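Side-chain contacts in probable endoglucanase (Gluconacetobacter xylinus, PDB 1WZZ), which hydrolyses internal beta-1,4-glucosidic linkages in cellulose and related beta-glucans, as a family 8 glycoside hydrolase also able to cleave carboxymethyl-cellulose: residues Y30-P33 against S34-V38; G62-A65 against S66-M70; M70-W73 against A74-N77; P187-R190 against Q191-E194; G290-A293 against V294-T298. All coordinates share one frame; numbering follows the deposited sequence.

Interaction 1: Y30-P33 against S34-V38. With SO4 (sulfate ion), chain B.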
loop_
_atom_site.group_PDB
_atom_site.type_symbol
_atom_site.label_atom_id
_atom_site.label_comp_id
_atom_site.label_asym_id
_atom_site.label_seq_id
_atom_site.Cartn_x
_atom_site.Cartn_y
_atom_site.Cartn_z
ATOM N N TYR A 30 18.146 4.536 -1.400
ATOM C CA TYR A 30 17.719 3.156 -1.191
ATOM C C TYR A 30 17.870 2.097 -2.270
ATOM O O TYR A 30 17.613 0.919 -1.994
ATOM C CB TYR A 30 16.236 3.193 -0.768
ATOM C CG TYR A 30 15.954 4.180 0.347
ATOM C CD1 TYR A 30 15.143 5.290 0.138
ATOM C CD2 TYR A 30 16.525 4.008 1.607
ATOM C CE1 TYR A 30 14.907 6.217 1.165
ATOM C CE2 TYR A 30 16.293 4.923 2.631
ATOM C CZ TYR A 30 15.488 6.014 2.404
ATOM O OH TYR A 30 15.234 6.872 3.454
ATOM N N LEU A 31 18.260 2.484 -3.477
ATOM C CA LEU A 31 18.383 1.500 -4.549
ATOM C C LEU A 31 19.813 1.021 -4.738
ATOM O O LEU A 31 20.703 1.822 -5.034
ATOM C CB LEU A 31 17.858 2.092 -5.861
ATOM C CG LEU A 31 17.982 1.151 -7.064
ATOM C CD1 LEU A 31 17.274 -0.169 -6.751
ATOM C CD2 LEU A 31 17.395 1.795 -8.305
ATOM N N ARG A 32 20.035 -0.274 -4.531
ATOM C CA ARG A 32 21.374 -0.870 -4.730
ATOM C C ARG A 32 21.538 -1.192 -6.211
ATOM O O ARG A 32 20.555 -1.382 -6.932
ATOM C CB ARG A 32 21.512 -2.161 -3.919
ATOM C CG ARG A 32 21.537 -1.962 -2.417
ATOM C CD ARG A 32 22.729 -1.111 -2.014
ATOM N NE ARG A 32 22.805 -0.956 -0.566
ATOM C CZ ARG A 32 23.237 -1.899 0.269
ATOM N NH1 ARG A 32 23.643 -3.072 -0.200
ATOM N NH2 ARG A 32 23.243 -1.672 1.574
ATOM N N PRO A 33 22.790 -1.265 -6.699
ATOM C CA PRO A 33 23.031 -1.571 -8.112
ATOM C C PRO A 33 22.437 -2.920 -8.526
ATOM O O PRO A 33 22.117 -3.127 -9.695
ATOM C CB PRO A 33 24.563 -1.563 -8.218
ATOM C CG PRO A 33 24.980 -0.625 -7.141
ATOM C CD PRO A 33 24.047 -0.966 -5.991
ATOM N N SER A 34 22.296 -3.819 -7.562
ATOM C CA SER A 34 21.719 -5.144 -7.809
ATOM C C SER A 34 20.247 -5.073 -8.200
ATOM O O SER A 34 19.708 -6.017 -8.776
ATOM C CB SER A 34 21.826 -6.006 -6.555
ATOM O OG SER A 34 21.081 -5.450 -5.485
ATOM N N GLY A 35 19.601 -3.952 -7.878
ATOM C CA GLY A 35 18.185 -3.813 -8.179
ATOM C C GLY A 35 17.360 -3.967 -6.911
ATOM O O GLY A 35 16.143 -3.795 -6.937
ATOM N N ARG A 36 18.020 -4.275 -5.801
ATOM C CA ARG A 36 17.351 -4.451 -4.516
ATOM C C ARG A 36 17.125 -3.115 -3.810
ATOM O O ARG A 36 18.033 -2.279 -3.750
ATOM C CB ARG A 36 18.203 -5.379 -3.644
ATOM C CG ARG A 36 17.676 -5.652 -2.289
ATOM C CD ARG A 36 18.454 -6.791 -1.609
ATOM N NE ARG A 36 19.740 -6.367 -1.069
ATOM C CZ ARG A 36 19.906 -5.876 0.151
ATOM N NH1 ARG A 36 18.867 -5.748 0.962
ATOM N NH2 ARG A 36 21.115 -5.523 0.567
ATOM N N VAL A 37 15.897 -2.892 -3.333
ATOM C CA VAL A 37 15.565 -1.685 -2.569
ATOM C C VAL A 37 15.813 -2.023 -1.093
ATOM O O VAL A 37 15.282 -3.009 -0.563
ATOM C CB VAL A 37 14.074 -1.287 -2.788
ATOM C CG1 VAL A 37 13.653 -0.122 -1.837
ATOM C CG2 VAL A 37 13.882 -0.911 -4.229
ATOM N N VAL A 38 16.645 -1.225 -0.424
ATOM C CA VAL A 38 16.948 -1.486 0.981
ATOM C C VAL A 38 15.914 -0.736 1.809
ATOM O O VAL A 38 16.030 0.469 2.011
ATOM C CB VAL A 38 18.382 -1.015 1.321
ATOM C CG1 VAL A 38 18.622 -1.098 2.807
ATOM C CG2 VAL A 38 19.377 -1.893 0.597
HETATM S S SO4 B . 23.152 -6.096 -2.602
HETATM O O1 SO4 B . 21.740 -5.919 -3.003
HETATM O O2 SO4 B . 23.239 -6.288 -1.143
HETATM O O3 SO4 B . 23.918 -4.894 -2.965
HETATM O O4 SO4 B . 23.687 -7.272 -3.314
#

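Interaction 2: G62-A65 against S66-M70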
loop_
_atom_site.group_PDB
_atom_site.type_symbol
_atom_site.label_atom_id
_atom_site.label_comp_id
_atom_site.label_asym_id
_atom_site.label_seq_id
_atom_site.Cartn_x
_atom_site.Cartn_y
_atom_site.Cartn_z
ATOM N N GLY A 62 9.676 7.913 -15.025
ATOM C CA GLY A 62 10.212 7.666 -16.357
ATOM C C GLY A 62 11.625 7.106 -16.372
ATOM O O GLY A 62 12.341 7.223 -17.378
ATOM N N ASP A 63 12.035 6.484 -15.274
ATOM C CA ASP A 63 13.373 5.923 -15.163
ATOM C C ASP A 63 13.325 4.442 -15.544
ATOM O O ASP A 63 13.189 3.565 -14.693
ATOM C CB ASP A 63 13.860 6.095 -13.731
ATOM C CG ASP A 63 15.281 5.648 -13.521
ATOM O OD1 ASP A 63 15.902 5.059 -14.442
ATOM O OD2 ASP A 63 15.798 5.898 -12.406
ATOM N N LEU A 64 13.455 4.164 -16.833
ATOM C CA LEU A 64 13.402 2.774 -17.298
ATOM C C LEU A 64 14.563 1.909 -16.820
ATOM O O LEU A 64 14.365 0.753 -16.447
ATOM C CB LEU A 64 13.318 2.750 -18.832
ATOM C CG LEU A 64 13.360 1.357 -19.484
ATOM C CD1 LEU A 64 12.220 0.439 -18.954
ATOM C CD2 LEU A 64 13.244 1.547 -21.004
ATOM N N ALA A 65 15.783 2.444 -16.813
ATOM C CA ALA A 65 16.929 1.657 -16.370
ATOM C C ALA A 65 16.763 1.135 -14.937
ATOM O O ALA A 65 17.025 -0.046 -14.647
ATOM C CB ALA A 65 18.223 2.495 -16.499
ATOM N N SER A 66 16.333 2.000 -14.017
ATOM C CA SER A 66 16.154 1.556 -12.636
ATOM C C SER A 66 14.972 0.579 -12.535
ATOM O O SER A 66 15.035 -0.381 -11.760
ATOM C CB SER A 66 15.893 2.755 -11.705
ATOM O OG SER A 66 17.044 3.593 -11.650
ATOM N N PHE A 67 13.914 0.852 -13.279
ATOM C CA PHE A 67 12.743 -0.035 -13.266
ATOM C C PHE A 67 13.155 -1.457 -13.675
ATOM O O PHE A 67 12.801 -2.438 -13.016
ATOM C CB PHE A 67 11.662 0.455 -14.219
ATOM C CG PHE A 67 10.414 -0.357 -14.138
ATOM C CD1 PHE A 67 9.387 0.004 -13.271
ATOM C CD2 PHE A 67 10.303 -1.541 -14.870
ATOM C CE1 PHE A 67 8.265 -0.800 -13.132
ATOM C CE2 PHE A 67 9.191 -2.363 -14.735
ATOM C CZ PHE A 67 8.166 -1.999 -13.868
ATOM N N GLN A 68 13.909 -1.547 -14.762
ATOM C CA GLN A 68 14.382 -2.838 -15.256
ATOM C C GLN A 68 15.196 -3.596 -14.227
ATOM O O GLN A 68 15.007 -4.801 -14.019
ATOM C CB GLN A 68 15.217 -2.606 -16.526
ATOM C CG GLN A 68 14.371 -2.203 -17.711
ATOM C CD GLN A 68 15.197 -1.775 -18.923
ATOM O OE1 GLN A 68 14.687 -1.743 -20.054
ATOM N NE2 GLN A 68 16.462 -1.434 -18.694
ATOM N N SER A 69 16.108 -2.886 -13.574
ATOM C CA SER A 69 16.948 -3.474 -12.559
ATOM C C SER A 69 16.126 -3.992 -11.379
ATOM O O SER A 69 16.347 -5.110 -10.915
ATOM C CB SER A 69 17.973 -2.445 -12.062
ATOM O OG SER A 69 18.873 -3.016 -11.113
HETATM N N MSE A 70 15.183 -3.188 -10.885
HETATM C CA MSE A 70 14.383 -3.616 -9.743
HETATM C C MSE A 70 13.432 -4.746 -10.082
HETATM O O MSE A 70 13.195 -5.617 -9.250
HETATM C CB MSE A 70 13.584 -2.441 -9.152
HETATM C CG MSE A 70 14.495 -1.398 -8.530
HETATM SE SE MSE A 70 13.443 0.054 -7.726
HETATM C CE MSE A 70 13.063 0.908 -9.340
#

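Interaction 3: M70-W73 against A74-N77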
loop_
_atom_site.group_PDB
_atom_site.type_symbol
_atom_site.label_atom_id
_atom_site.label_comp_id
_atom_site.label_asym_id
_atom_site.label_seq_id
_atom_site.Cartn_x
_atom_site.Cartn_y
_atom_site.Cartn_z
HETATM N N MSE A 70 15.183 -3.188 -10.885
HETATM C CA MSE A 70 14.383 -3.616 -9.743
HETATM C C MSE A 70 13.432 -4.746 -10.082
HETATM O O MSE A 70 13.195 -5.617 -9.250
HETATM C CB MSE A 70 13.584 -2.441 -9.152
HETATM C CG MSE A 70 14.495 -1.398 -8.530
HETATM SE SE MSE A 70 13.443 0.054 -7.726
HETATM C CE MSE A 70 13.063 0.908 -9.340
ATOM N N TRP A 71 12.869 -4.722 -11.270
ATOM C CA TRP A 71 11.940 -5.790 -11.654
ATOM C C TRP A 71 12.709 -7.090 -11.864
ATOM O O TRP A 71 12.301 -8.166 -11.402
ATOM C CB TRP A 71 11.195 -5.381 -12.916
ATOM C CG TRP A 71 10.351 -6.453 -13.532
ATOM C CD1 TRP A 71 10.238 -6.708 -14.861
ATOM C CD2 TRP A 71 9.485 -7.409 -12.864
ATOM N NE1 TRP A 71 9.366 -7.752 -15.083
ATOM C CE2 TRP A 71 8.892 -8.205 -13.881
ATOM C CE3 TRP A 71 9.159 -7.673 -11.522
ATOM C CZ2 TRP A 71 7.992 -9.249 -13.601
ATOM C CZ3 TRP A 71 8.254 -8.724 -11.245
ATOM C CH2 TRP A 71 7.692 -9.493 -12.288
HETATM N N MSE A 72 13.830 -7.012 -12.562
HETATM C CA MSE A 72 14.603 -8.241 -12.716
HETATM C C MSE A 72 14.971 -8.805 -11.335
HETATM O O MSE A 72 14.895 -10.015 -11.123
HETATM C CB MSE A 72 15.870 -7.997 -13.552
HETATM C CG MSE A 72 16.731 -9.232 -13.675
HETATM SE SE MSE A 72 18.172 -8.903 -14.920
HETATM C CE MSE A 72 19.420 -8.082 -13.706
ATOM N N TRP A 73 15.339 -7.950 -10.372
ATOM C CA TRP A 73 15.699 -8.435 -9.045
ATOM C C TRP A 73 14.478 -9.064 -8.350
ATOM O O TRP A 73 14.576 -10.146 -7.744
ATOM C CB TRP A 73 16.256 -7.309 -8.159
ATOM C CG TRP A 73 16.834 -7.847 -6.859
ATOM C CD1 TRP A 73 18.133 -8.239 -6.638
ATOM C CD2 TRP A 73 16.122 -8.156 -5.650
ATOM N NE1 TRP A 73 18.263 -8.769 -5.381
ATOM C CE2 TRP A 73 17.047 -8.734 -4.753
ATOM C CE3 TRP A 73 14.788 -8.007 -5.239
ATOM C CZ2 TRP A 73 16.688 -9.163 -3.476
ATOM C CZ3 TRP A 73 14.435 -8.432 -3.968
ATOM C CH2 TRP A 73 15.378 -9.005 -3.100
ATOM N N ALA A 74 13.338 -8.392 -8.417
ATOM C CA ALA A 74 12.143 -8.944 -7.780
ATOM C C ALA A 74 11.709 -10.271 -8.400
ATOM O O ALA A 74 11.354 -11.208 -7.670
ATOM C CB ALA A 74 10.982 -7.917 -7.848
ATOM N N ARG A 75 11.749 -10.364 -9.723
ATOM C CA ARG A 75 11.318 -11.587 -10.398
ATOM C C ARG A 75 12.245 -12.737 -10.078
ATOM O O ARG A 75 11.782 -13.840 -9.757
ATOM C CB ARG A 75 11.266 -11.403 -11.920
ATOM C CG ARG A 75 10.642 -12.630 -12.629
ATOM C CD ARG A 75 10.834 -12.631 -14.141
ATOM N NE ARG A 75 11.152 -11.315 -14.678
ATOM C CZ ARG A 75 12.388 -10.842 -14.824
ATOM N NH1 ARG A 75 12.580 -9.621 -15.315
ATOM N NH2 ARG A 75 13.433 -11.591 -14.497
ATOM N N THR A 76 13.547 -12.478 -10.129
ATOM C CA THR A 76 14.522 -13.530 -9.857
ATOM C C THR A 76 14.629 -13.962 -8.397
ATOM O O THR A 76 14.798 -15.145 -8.105
ATOM C CB THR A 76 15.960 -13.147 -10.385
ATOM O OG1 THR A 76 16.484 -12.027 -9.677
ATOM C CG2 THR A 76 15.907 -12.791 -11.817
ATOM N N ASN A 77 14.467 -13.029 -7.465
ATOM C CA ASN A 77 14.632 -13.338 -6.053
ATOM C C ASN A 77 13.386 -13.542 -5.208
ATOM O O ASN A 77 13.455 -14.210 -4.185
ATOM C CB ASN A 77 15.462 -12.237 -5.388
ATOM C CG ASN A 77 16.873 -12.194 -5.898
ATOM O OD1 ASN A 77 17.718 -13.002 -5.471
ATOM N ND2 ASN A 77 17.141 -11.288 -6.839
#

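Interaction 4: P187-R190 against Q191-E194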
loop_
_atom_site.group_PDB
_atom_site.type_symbol
_atom_site.label_atom_id
_atom_site.label_comp_id
_atom_site.label_asym_id
_atom_site.label_seq_id
_atom_site.Cartn_x
_atom_site.Cartn_y
_atom_site.Cartn_z
ATOM N N PRO A 187 -14.851 -9.521 -14.322
ATOM C CA PRO A 187 -15.950 -8.971 -13.526
ATOM C C PRO A 187 -15.834 -9.159 -12.018
ATOM O O PRO A 187 -16.444 -8.426 -11.242
ATOM C CB PRO A 187 -17.188 -9.679 -14.108
ATOM C CG PRO A 187 -16.631 -10.979 -14.582
ATOM C CD PRO A 187 -15.333 -10.576 -15.235
ATOM N N ARG A 188 -15.051 -10.145 -11.602
ATOM C CA ARG A 188 -14.863 -10.413 -10.189
ATOM C C ARG A 188 -14.201 -9.233 -9.487
ATOM O O ARG A 188 -14.395 -9.037 -8.284
ATOM C CB ARG A 188 -14.030 -11.692 -10.004
ATOM C CG ARG A 188 -14.780 -12.990 -10.363
ATOM C CD ARG A 188 -13.912 -14.233 -10.092
ATOM N NE ARG A 188 -12.776 -14.281 -11.012
ATOM C CZ ARG A 188 -11.674 -15.015 -10.831
ATOM N NH1 ARG A 188 -10.707 -14.969 -11.742
ATOM N NH2 ARG A 188 -11.519 -15.762 -9.740
ATOM N N TRP A 189 -13.448 -8.426 -10.224
ATOM C CA TRP A 189 -12.774 -7.284 -9.598
ATOM C C TRP A 189 -13.775 -6.260 -9.135
ATOM O O TRP A 189 -13.499 -5.487 -8.203
ATOM C CB TRP A 189 -11.792 -6.617 -10.552
ATOM C CG TRP A 189 -10.477 -7.331 -10.696
ATOM C CD1 TRP A 189 -9.980 -7.916 -11.830
ATOM C CD2 TRP A 189 -9.498 -7.560 -9.671
ATOM N NE1 TRP A 189 -8.762 -8.490 -11.572
ATOM C CE2 TRP A 189 -8.441 -8.291 -10.256
ATOM C CE3 TRP A 189 -9.411 -7.219 -8.305
ATOM C CZ2 TRP A 189 -7.311 -8.687 -9.532
ATOM C CZ3 TRP A 189 -8.288 -7.613 -7.587
ATOM C CH2 TRP A 189 -7.247 -8.342 -8.203
ATOM N N ARG A 190 -14.942 -6.249 -9.772
ATOM C CA ARG A 190 -15.968 -5.280 -9.385
ATOM C C ARG A 190 -16.430 -5.444 -7.953
ATOM O O ARG A 190 -16.422 -4.468 -7.191
ATOM C CB ARG A 190 -17.180 -5.355 -10.317
ATOM C CG ARG A 190 -18.261 -4.329 -9.977
ATOM C CD ARG A 190 -19.440 -4.394 -10.941
ATOM N NE ARG A 190 -18.997 -4.382 -12.336
ATOM C CZ ARG A 190 -18.793 -5.475 -13.072
ATOM N NH1 ARG A 190 -18.998 -6.685 -12.551
ATOM N NH2 ARG A 190 -18.376 -5.359 -14.329
ATOM N N GLN A 191 -16.841 -6.647 -7.563
ATOM C CA GLN A 191 -17.294 -6.807 -6.218
ATOM C C GLN A 191 -16.146 -6.603 -5.256
ATOM O O GLN A 191 -16.373 -6.175 -4.143
ATOM C CB GLN A 191 -17.941 -8.171 -5.943
ATOM C CG GLN A 191 -18.484 -8.176 -4.524
ATOM C CD GLN A 191 -19.449 -9.292 -4.229
ATOM O OE1 GLN A 191 -19.673 -10.187 -5.060
ATOM N NE2 GLN A 191 -20.028 -9.259 -3.029
ATOM N N VAL A 192 -14.920 -6.952 -5.660
ATOM C CA VAL A 192 -13.795 -6.747 -4.749
ATOM C C VAL A 192 -13.654 -5.273 -4.419
ATOM O O VAL A 192 -13.495 -4.903 -3.246
ATOM C CB VAL A 192 -12.471 -7.249 -5.332
ATOM C CG1 VAL A 192 -11.307 -6.850 -4.381
ATOM C CG2 VAL A 192 -12.542 -8.786 -5.464
HETATM N N MSE A 193 -13.730 -4.433 -5.443
HETATM C CA MSE A 193 -13.600 -2.988 -5.219
HETATM C C MSE A 193 -14.805 -2.431 -4.464
HETATM O O MSE A 193 -14.636 -1.644 -3.541
HETATM C CB MSE A 193 -13.446 -2.258 -6.547
HETATM C CG MSE A 193 -12.126 -2.485 -7.210
HETATM SE SE MSE A 193 -12.044 -1.540 -8.902
HETATM C CE MSE A 193 -12.678 -2.932 -10.072
ATOM N N GLU A 194 -16.009 -2.845 -4.850
ATOM C CA GLU A 194 -17.211 -2.360 -4.189
ATOM C C GLU A 194 -17.259 -2.776 -2.732
ATOM O O GLU A 194 -17.657 -1.992 -1.860
ATOM C CB GLU A 194 -18.469 -2.844 -4.918
ATOM C CG GLU A 194 -18.486 -2.433 -6.370
ATOM C CD GLU A 194 -19.634 -3.070 -7.149
ATOM O OE1 GLU A 194 -20.023 -4.222 -6.829
ATOM O OE2 GLU A 194 -20.123 -2.422 -8.100
HETATM O O HOH W 1 -18.134 -8.907 -9.076
#

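Interaction 5: G290-A293 against V294-T298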
loop_
_atom_site.group_PDB
_atom_site.type_symbol
_atom_site.label_atom_id
_atom_site.label_comp_id
_atom_site.label_asym_id
_atom_site.label_seq_id
_atom_site.Cartn_x
_atom_site.Cartn_y
_atom_site.Cartn_z
ATOM N N GLY A 290 5.739 11.528 6.295
ATOM C CA GLY A 290 4.854 10.894 5.325
ATOM C C GLY A 290 3.387 10.978 5.709
ATOM O O GLY A 290 2.512 11.041 4.843
ATOM N N TYR A 291 3.078 10.969 7.007
ATOM C CA TYR A 291 1.677 11.076 7.419
ATOM C C TYR A 291 1.169 12.463 7.092
ATOM O O TYR A 291 0.009 12.609 6.746
ATOM C CB TYR A 291 1.506 10.889 8.937
ATOM C CG TYR A 291 1.416 9.471 9.421
ATOM C CD1 TYR A 291 2.288 8.485 8.953
ATOM C CD2 TYR A 291 0.551 9.158 10.478
ATOM C CE1 TYR A 291 2.308 7.197 9.554
ATOM C CE2 TYR A 291 0.569 7.912 11.079
ATOM C CZ TYR A 291 1.440 6.935 10.629
ATOM O OH TYR A 291 1.466 5.722 11.302
ATOM N N LEU A 292 2.040 13.481 7.229
ATOM C CA LEU A 292 1.645 14.840 6.899
ATOM C C LEU A 292 1.312 14.939 5.421
ATOM O O LEU A 292 0.334 15.588 5.050
ATOM C CB LEU A 292 2.767 15.823 7.257
ATOM C CG LEU A 292 2.506 17.276 6.892
ATOM C CD1 LEU A 292 1.202 17.795 7.532
ATOM C CD2 LEU A 292 3.710 18.056 7.398
ATOM N N ALA A 293 2.102 14.271 4.577
ATOM C CA ALA A 293 1.826 14.293 3.143
ATOM C C ALA A 293 0.436 13.696 2.894
ATOM O O ALA A 293 -0.369 14.251 2.149
ATOM C CB ALA A 293 2.902 13.493 2.395
ATOM N N VAL A 294 0.140 12.560 3.532
ATOM C CA VAL A 294 -1.177 11.962 3.358
ATOM C C VAL A 294 -2.288 12.897 3.812
ATOM O O VAL A 294 -3.293 13.088 3.114
ATOM C CB VAL A 294 -1.282 10.624 4.129
ATOM C CG1 VAL A 294 -2.735 10.102 4.091
ATOM C CG2 VAL A 294 -0.345 9.602 3.492
ATOM N N ALA A 295 -2.103 13.490 4.994
ATOM C CA ALA A 295 -3.098 14.407 5.534
ATOM C C ALA A 295 -3.355 15.596 4.628
ATOM O O ALA A 295 -4.498 16.023 4.450
ATOM C CB ALA A 295 -2.648 14.883 6.931
ATOM N N GLU A 296 -2.290 16.123 4.029
ATOM C CA GLU A 296 -2.443 17.272 3.140
ATOM C C GLU A 296 -3.311 16.949 1.927
ATOM O O GLU A 296 -3.966 17.835 1.386
ATOM C CB GLU A 296 -1.053 17.805 2.731
ATOM C CG GLU A 296 -0.348 18.486 3.917
ATOM C CD GLU A 296 1.106 18.858 3.681
ATOM O OE1 GLU A 296 1.634 19.675 4.466
ATOM O OE2 GLU A 296 1.735 18.327 2.759
ATOM N N CYS A 297 -3.335 15.690 1.502
ATOM C CA CYS A 297 -4.157 15.339 0.341
ATOM C C CYS A 297 -5.556 14.926 0.722
ATOM O O CYS A 297 -6.436 14.796 -0.146
ATOM C CB CYS A 297 -3.523 14.187 -0.434
ATOM S SG CYS A 297 -2.037 14.655 -1.280
ATOM N N THR A 298 -5.773 14.711 2.012
ATOM C CA THR A 298 -7.071 14.223 2.476
ATOM C C THR A 298 -7.781 15.009 3.565
ATOM O O THR A 298 -8.373 14.422 4.478
ATOM C CB THR A 298 -6.977 12.737 2.918
ATOM O OG1 THR A 298 -5.982 12.562 3.928
ATOM C CG2 THR A 298 -6.610 11.845 1.705
#

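Interaction 1: Y30-P33 against S34-V38
V38 and R32 meet across a tight chain reversal, with V38 CG2 over one face of the R32 guanidinium and 3.7 Å from R32 NE. In its own plane that guanidinium turns an edge to a sulfate, probably from the crystallisation liquor, through a long, weak bond from R32 NH1 to O3 (3.3 Å). The firmer grip comes from the second arm of the turn, S34-V38. S34 OG donates to sulfate O1 at 2.6 Å and R36 NE to the same oxygen at 2.8 Å, while R36 NH2 reaches O2 at 2.8 Å and 165°. A bend at chi3 (78°) turns the R36 guanidinium edge-on to the anion. The two guanidinium groups come close at R32 NH1 and R36 NH2, both turned to the same anion, whose negative charge probably offsets theirs. Serine suits position 34 because its hydroxyl also accepts from R36 N (3.3 Å), an ST turn. Behind this shell, a type I turn closes with G35 N bonded to R32 O at 2.9 Å. The positive phi of G35 (105°) would press a side chain against the preceding carbonyl. The two arms are then held by V38 N to Y30 O (2.8 Å) and by R32 N to R36 O, flanking a single beta bridge between L31 and V37. The loop leaves helix 18-30, with Y30 edge-to-face with F26 and Y315; L31 and V37 rest on helix 64-77, and R36 NH1 bonds S46 in strand 45-47.

Interaction 2: G62-A65 against S66-M70
D63 and S66 are joined by two hydrogen bonds at the start of helix 64-77. The backbone N of S66 donates to D63 OD1 at 3.1 Å, a capping bond, and S66 OG donates to D63 OD2 at 2.7 Å; both reach the carboxylate from above its plane. With CG swung anti to the backbone N (chi1 -175°), the carboxylate folds over the first turn. Aspartate suits an N-cap because its short side chain can accept from N-H groups that have no carbonyl partner a turn earlier, and its charge should be favoured by the helix dipole. The same carboxylate forms a salt bridge with R27 and accepts from W23 NE1. Of the regular helical bonds, F67 N to D63 O spans 3.1 Å and Q68 N to L64 O a straighter 2.9 Å. Van der Waals packing joins L64 and Q68, whose chains slant across each other. The Q68 methylene CG meets L64 CD1 at 3.6 Å, and the amide oxygen OE1 of Q68 lies against L64 CG at 3.4 Å, with R124 as a weak polar partner. Glycine suits position 62, where positive phi ends helix 48-61 in a Schellman motif. Helix 64-77 thus begins almost at once, sending the F67 ring between helices 48-61 and 105-122, while S66 faces W23 and R27 of helix 18-30.

Interaction 3: M70-W73 against A74-N77
Regular i to i+4 bonds run from A74 N to M70 O, R75 N to W71 O, T76 N to M72 O and N77 N to W73 O, which sets W71, M72 and W73 one turn before R75, T76 and N77. R75 crosses the W71 indole at about a right angle. Its CB rests over the six-membered ring, 4.0 Å from the centroid, and its CZ lies over the five-membered ring at 4.5 Å, a cation-pi contact in which the guanidinium stands steeply on the ring, the planes 78° apart. A nearly eclipsed chi3 (-19°) folds the head back, leaving R75 NH1 3.6 Å from M72 CA. Arginine suits the place because its aliphatic stem and its charge can both use the indole face. N77 treats W73 differently: its amide stacks on the ring, planes 25° apart. N77 CB sits 3.8 Å from the centroid of the six-membered ring, and N77 ND2 lies over the face while donating to W73 O at 2.9 Å, a bond that fixes the amide's rotation. M72 O is likewise gripped twice, by T76 N and, from the opposite face of its plane, by T76 OG1 at 2.9 Å. A74 CB lies 4.1 Å from W71 CE3. W71 packs on helices 48-61 and 105-122, and W73 is edge-to-face with F90. These cation-pi and amide-on-indole stacks lie in the last turns of helix 64-77, in the (alpha/alpha)6 barrel of family 8, with the W73 side chain about 10 Å from that of E49, the proton donor by similarity.

Interaction 4: P187-R190 against Q191-E194
W189 offers its indole obliquely to the next turn, with CE3 4.3 Å from V192 CB, while the terminal methyl CE of M193, a selenomethionine, folds back to 3.8 Å from W189 CB. The large ring suits a buried place between helices, packing on L177, A180 and T184 of helix 174-184 and on V138 and L139 of helix 125-142. Two further flat groups, the R190 guanidinium and the E194 carboxylate, lie toward the surface with their planes 64° apart and do not pair. The R190 and E194 chains extend alongside each other in a common direction, and they meet through carbon: E194 OE2 is 3.3 Å from R190 CG. A kink at chi3 (-49°) turns the arginine head away, leaving R190 NE 4.8 Å from E194 OE2. Opposite charges at that separation could still attract, though no salt bridge forms. This lies near the beginning of helix 188-202, part of the (alpha/alpha)6 barrel of family 8 enzymes. Here the regular bonding is loose, for P187 O and Q191 N are 4.1 Å apart. A water bridges the two, donating to P187 O at 2.8 Å and accepting from Q191 N at 3.0 Å, while R190 N also bonds P187 O; the next bond, V192 N to R188 O, is weak at 3.4 Å. Proline suits a place near a helix start, where its lack of an N-H costs no helical bond. The polar ends of the neighbours are held from outside the pair of segments: R188 by D186 and N140, and Q191 NE2 by D195.

Interaction 5: G290-A293 against V294-T298
In the closing turns of helix 289-297, one of the helices of the (alpha/alpha)6 barrel, L292 and E296 form an i to i+4 pair on the less buried side. The glutamate slants across the leucine, with E296 OE1 3.5 Å from L292 CG and 3.6 Å from L292 CD1. Extended beyond CG, the acid brings its carboxylate oxygen OE1 against the leucine branch, and E296 CG passes 3.2 Å from L292 O. E296 also touches L306 and P307. The backbone is regular at first: A295 N bonds Y291 O at 2.9 Å, and E296 N bonds L292 O at 2.9 Å. It then slackens, since C297 N to A293 O is weak at 3.4 Å and bent to 138°. Just beyond, T298 OG1 donates to V294 O at 2.9 Å from above the carbonyl plane, a task for which threonine's short hydroxyl is well placed. On the buried side, small residues suit the close approach of neighbouring helices. A293 and V294 rest on V324 of helix 315-331, and V294 also on P242 of helix 240-247. Y291 bonds through its OH to G273 O. Since E296 OE1 meets carbon and not a charge, the side-chain contact is probably van der Waals in the main, added to the backbone bond; lying near the carboxyl end of the helix may slightly disfavour the negative charge.

From the N terminus, interaction 1 closes a short loop after helix 18-30, and interactions 2 and 3 follow in series on helix 64-77, one opening it and one ending it, with M70 in common. The loop of interaction 1 lies against both: G35 and L31 touch M70, P33 O nears S69, and R36 packs on W73, tying the loop to the middle of that helix, from S66 to W73. Interaction 4, near the start of helix 188-202, is about 35 Å from interaction 1, centre to centre, across the chain's middle. Interaction 5, ending helix 289-297, lies opposite interaction 3. All five are local, so none crosses another; interactions 1 to 3 form one cluster, while 4 and 5 stand apart on other helices.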